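Local coordinates for protein inorganic pyrophosphatase (Thermus thermophilus, PDB 2PRD) that probably hydrolyses inorganic pyrophosphate to two phosphate ions with magnesium as cofactor, and assembles as a homohexamer, at residues 1-13 and 53-65. Numbering follows the deposited sequence.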
# COMPACT_ATOMS: atom_id res chain seq x y z
N ALA A 1 -21.42 10.99 -15.95
CA ALA A 1 -22.78 11.44 -16.33
C ALA A 1 -23.15 12.65 -15.46
O ALA A 1 -22.78 13.83 -15.64
CB ALA A 1 -23.74 10.28 -16.09
N ASN A 2 -23.94 12.31 -14.47
CA ASN A 2 -24.44 13.14 -13.40
C ASN A 2 -24.88 12.09 -12.34
O ASN A 2 -25.98 11.56 -12.38
CB ASN A 2 -25.47 14.18 -13.64
CG ASN A 2 -25.49 15.22 -12.51
OD1 ASN A 2 -25.23 14.92 -11.34
ND2 ASN A 2 -25.80 16.47 -12.86
N LEU A 3 -23.85 11.79 -11.55
CA LEU A 3 -23.95 10.78 -10.50
C LEU A 3 -25.02 11.12 -9.52
O LEU A 3 -25.70 10.18 -9.03
CB LEU A 3 -22.54 10.49 -9.98
CG LEU A 3 -21.50 10.18 -11.10
CD1 LEU A 3 -20.14 9.97 -10.47
CD2 LEU A 3 -21.94 9.01 -11.91
N LYS A 4 -25.33 12.40 -9.30
CA LYS A 4 -26.35 12.78 -8.33
C LYS A 4 -27.75 12.41 -8.72
O LYS A 4 -28.64 12.49 -7.85
CB LYS A 4 -26.26 14.28 -8.04
CG LYS A 4 -25.00 14.52 -7.18
CD LYS A 4 -24.88 16.02 -6.93
CE LYS A 4 -26.24 16.63 -7.29
NZ LYS A 4 -26.67 17.59 -6.21
N SER A 5 -27.93 12.06 -9.98
CA SER A 5 -29.26 11.73 -10.49
C SER A 5 -29.42 10.30 -10.96
O SER A 5 -30.44 9.99 -11.60
CB SER A 5 -29.74 12.72 -11.54
OG SER A 5 -28.88 12.78 -12.66
N LEU A 6 -28.44 9.46 -10.63
CA LEU A 6 -28.55 8.04 -10.91
C LEU A 6 -29.75 7.54 -10.10
O LEU A 6 -30.12 8.19 -9.12
CB LEU A 6 -27.30 7.39 -10.31
CG LEU A 6 -26.04 7.57 -11.16
CD1 LEU A 6 -25.04 6.50 -10.74
CD2 LEU A 6 -26.37 7.39 -12.61
N PRO A 7 -30.32 6.43 -10.52
CA PRO A 7 -31.47 5.83 -9.83
C PRO A 7 -31.02 5.36 -8.46
O PRO A 7 -29.88 4.89 -8.37
CB PRO A 7 -31.84 4.64 -10.71
CG PRO A 7 -31.14 4.86 -12.01
CD PRO A 7 -29.91 5.67 -11.71
N VAL A 8 -31.92 5.44 -7.50
CA VAL A 8 -31.59 5.04 -6.14
C VAL A 8 -31.55 3.54 -5.97
O VAL A 8 -31.01 3.04 -4.96
CB VAL A 8 -32.54 5.66 -5.10
CG1 VAL A 8 -33.93 5.12 -5.34
CG2 VAL A 8 -32.05 5.30 -3.70
N GLY A 9 -32.15 2.83 -6.90
CA GLY A 9 -32.16 1.37 -6.87
C GLY A 9 -33.50 0.76 -6.59
O GLY A 9 -34.31 1.27 -5.84
N ASP A 10 -33.70 -0.41 -7.16
CA ASP A 10 -34.94 -1.18 -7.07
C ASP A 10 -35.30 -1.79 -5.74
O ASP A 10 -36.48 -2.12 -5.51
CB ASP A 10 -34.85 -2.30 -8.15
CG ASP A 10 -35.02 -1.65 -9.53
OD1 ASP A 10 -35.98 -0.84 -9.68
OD2 ASP A 10 -34.20 -1.97 -10.42
N LYS A 11 -34.33 -1.98 -4.88
CA LYS A 11 -34.48 -2.61 -3.57
C LYS A 11 -34.54 -1.58 -2.46
O LYS A 11 -34.42 -1.90 -1.28
CB LYS A 11 -33.31 -3.59 -3.34
CG LYS A 11 -33.18 -4.66 -4.42
CD LYS A 11 -31.90 -5.46 -4.22
CE LYS A 11 -31.24 -5.74 -5.57
NZ LYS A 11 -30.36 -6.95 -5.55
N ALA A 12 -34.69 -0.35 -2.94
CA ALA A 12 -34.76 0.81 -2.04
C ALA A 12 -36.12 0.73 -1.36
O ALA A 12 -37.09 0.29 -1.98
CB ALA A 12 -34.64 2.12 -2.81
N PRO A 13 -36.19 1.15 -0.13
CA PRO A 13 -35.11 1.70 0.68
C PRO A 13 -34.22 0.74 1.42
O PRO A 13 -33.24 1.23 2.01
CB PRO A 13 -35.94 2.58 1.68
CG PRO A 13 -37.11 1.68 1.98
CD PRO A 13 -37.49 1.13 0.58
N GLY A 53 -14.76 4.67 7.23
CA GLY A 53 -15.49 3.75 6.31
C GLY A 53 -15.59 4.55 5.02
O GLY A 53 -15.21 5.73 5.14
N ASP A 54 -16.08 3.98 3.95
CA ASP A 54 -16.23 4.67 2.67
C ASP A 54 -17.39 5.65 2.71
O ASP A 54 -18.48 5.27 3.14
CB ASP A 54 -16.37 3.68 1.46
CG ASP A 54 -15.34 2.62 1.42
OD1 ASP A 54 -15.53 1.55 2.03
OD2 ASP A 54 -14.31 2.79 0.71
N TYR A 55 -17.15 6.89 2.31
CA TYR A 55 -18.16 7.93 2.35
C TYR A 55 -18.72 8.37 1.01
O TYR A 55 -17.99 8.63 0.06
CB TYR A 55 -17.54 9.12 3.13
CG TYR A 55 -18.48 10.29 3.35
CD1 TYR A 55 -19.38 10.25 4.41
CD2 TYR A 55 -18.47 11.42 2.56
CE1 TYR A 55 -20.26 11.32 4.67
CE2 TYR A 55 -19.30 12.49 2.81
CZ TYR A 55 -20.19 12.42 3.85
OH TYR A 55 -21.06 13.46 4.12
N GLY A 56 -20.08 8.55 0.95
CA GLY A 56 -20.56 8.98 -0.41
C GLY A 56 -21.99 9.46 -0.16
O GLY A 56 -22.28 9.69 1.00
N PHE A 57 -22.75 9.50 -1.22
CA PHE A 57 -24.13 9.98 -1.11
C PHE A 57 -25.10 9.07 -1.80
O PHE A 57 -24.62 8.32 -2.67
CB PHE A 57 -24.16 11.41 -1.74
CG PHE A 57 -23.97 11.48 -3.22
CD1 PHE A 57 -25.00 11.24 -4.12
CD2 PHE A 57 -22.74 11.83 -3.76
CE1 PHE A 57 -24.81 11.29 -5.48
CE2 PHE A 57 -22.53 11.88 -5.13
CZ PHE A 57 -23.57 11.64 -6.00
N ILE A 58 -26.40 9.17 -1.46
CA ILE A 58 -27.41 8.33 -2.18
C ILE A 58 -27.94 9.10 -3.36
O ILE A 58 -28.48 10.19 -3.12
CB ILE A 58 -28.53 7.88 -1.22
CG1 ILE A 58 -27.94 7.11 -0.02
CG2 ILE A 58 -29.47 6.95 -2.03
CD1 ILE A 58 -28.98 6.49 0.92
N PRO A 59 -27.77 8.70 -4.62
CA PRO A 59 -28.27 9.45 -5.76
C PRO A 59 -29.79 9.57 -5.77
O PRO A 59 -30.48 8.64 -5.30
CB PRO A 59 -27.67 8.72 -6.95
CG PRO A 59 -27.47 7.31 -6.44
CD PRO A 59 -27.09 7.45 -5.01
N SER A 60 -30.32 10.70 -6.24
CA SER A 60 -31.76 10.91 -6.30
C SER A 60 -32.47 10.98 -4.96
O SER A 60 -33.51 10.33 -4.77
CB SER A 60 -32.43 9.74 -7.04
OG SER A 60 -32.06 9.84 -8.42
N THR A 61 -31.86 11.70 -4.06
CA THR A 61 -32.41 11.91 -2.72
C THR A 61 -32.06 13.39 -2.44
O THR A 61 -31.20 13.97 -3.12
CB THR A 61 -31.91 11.04 -1.59
OG1 THR A 61 -30.50 11.20 -1.41
CG2 THR A 61 -32.19 9.56 -1.79
N LEU A 62 -32.82 13.93 -1.51
CA LEU A 62 -32.55 15.35 -1.19
C LEU A 62 -32.76 15.45 0.30
O LEU A 62 -33.88 15.10 0.68
CB LEU A 62 -33.60 16.15 -1.96
CG LEU A 62 -33.45 17.66 -1.96
CD1 LEU A 62 -32.02 18.12 -2.07
CD2 LEU A 62 -34.32 18.22 -3.10
N ALA A 63 -31.73 15.81 1.04
CA ALA A 63 -31.89 15.92 2.50
C ALA A 63 -32.54 17.28 2.77
O ALA A 63 -32.81 18.03 1.81
CB ALA A 63 -30.60 15.65 3.20
N GLU A 64 -32.84 17.56 4.02
CA GLU A 64 -33.50 18.82 4.41
C GLU A 64 -32.56 19.98 4.20
O GLU A 64 -33.01 21.13 4.11
CB GLU A 64 -34.08 18.72 5.81
CG GLU A 64 -35.51 18.21 5.97
CD GLU A 64 -35.69 17.18 7.07
OE1 GLU A 64 -35.21 17.37 8.21
OE2 GLU A 64 -36.32 16.12 6.82
N ASP A 65 -31.28 19.68 4.05
CA ASP A 65 -30.22 20.64 3.84
C ASP A 65 -29.97 20.93 2.37
O ASP A 65 -29.01 21.62 2.02
CB ASP A 65 -28.90 20.21 4.48
CG ASP A 65 -28.21 19.08 3.77
OD1 ASP A 65 -28.73 18.59 2.74
OD2 ASP A 65 -27.12 18.67 4.25
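The N-terminal segment, a short 3-10 turn followed by loop, packs through residues 3-8 on Phe57 to Ser60, on and next to strand 54-57, held by two hydrogen bonds. Ser60 donates both: its N to Lys4 O (2.9 Å, N-H...O angle 158°), and its OG to Leu6 O at 2.6 Å. Each donor stands above its carbonyl plane, 39° out of it. With OG beside the backbone N, Ser60 directs its hydroxyl and its N-H at carbonyls two residues apart, so one residue ties down two points of the N-terminal loop. Pro59 packs against residues 3-6: its CB lies 3.2 Å from Leu3 O and 3.6 Å from Leu6 CB. Val8 CG2 presses on Ile58 CG2 at 3.5 Å, tighter than usual for two carbons. The end of the Phe57 ring meets the 3-10 segment, with Lys4 CG 3.4 Å from CZ and Leu3 O at the ring edge; chi1 of 69° sets CG between backbone N and carbonyl carbon and turns the ring toward these residues. Replacing Phe57 with an alanine would probably open a gap beside Lys4 and deprive its CG of this apolar partner. The N-terminal segment thus packs on the strand bearing Tyr55, a predicted substrate ligand, while Phe57 also touches Tyr32 of strand 28-33 and Val19 of strand 15-22, and Ser5 touches Tyr172 of helix 158-173.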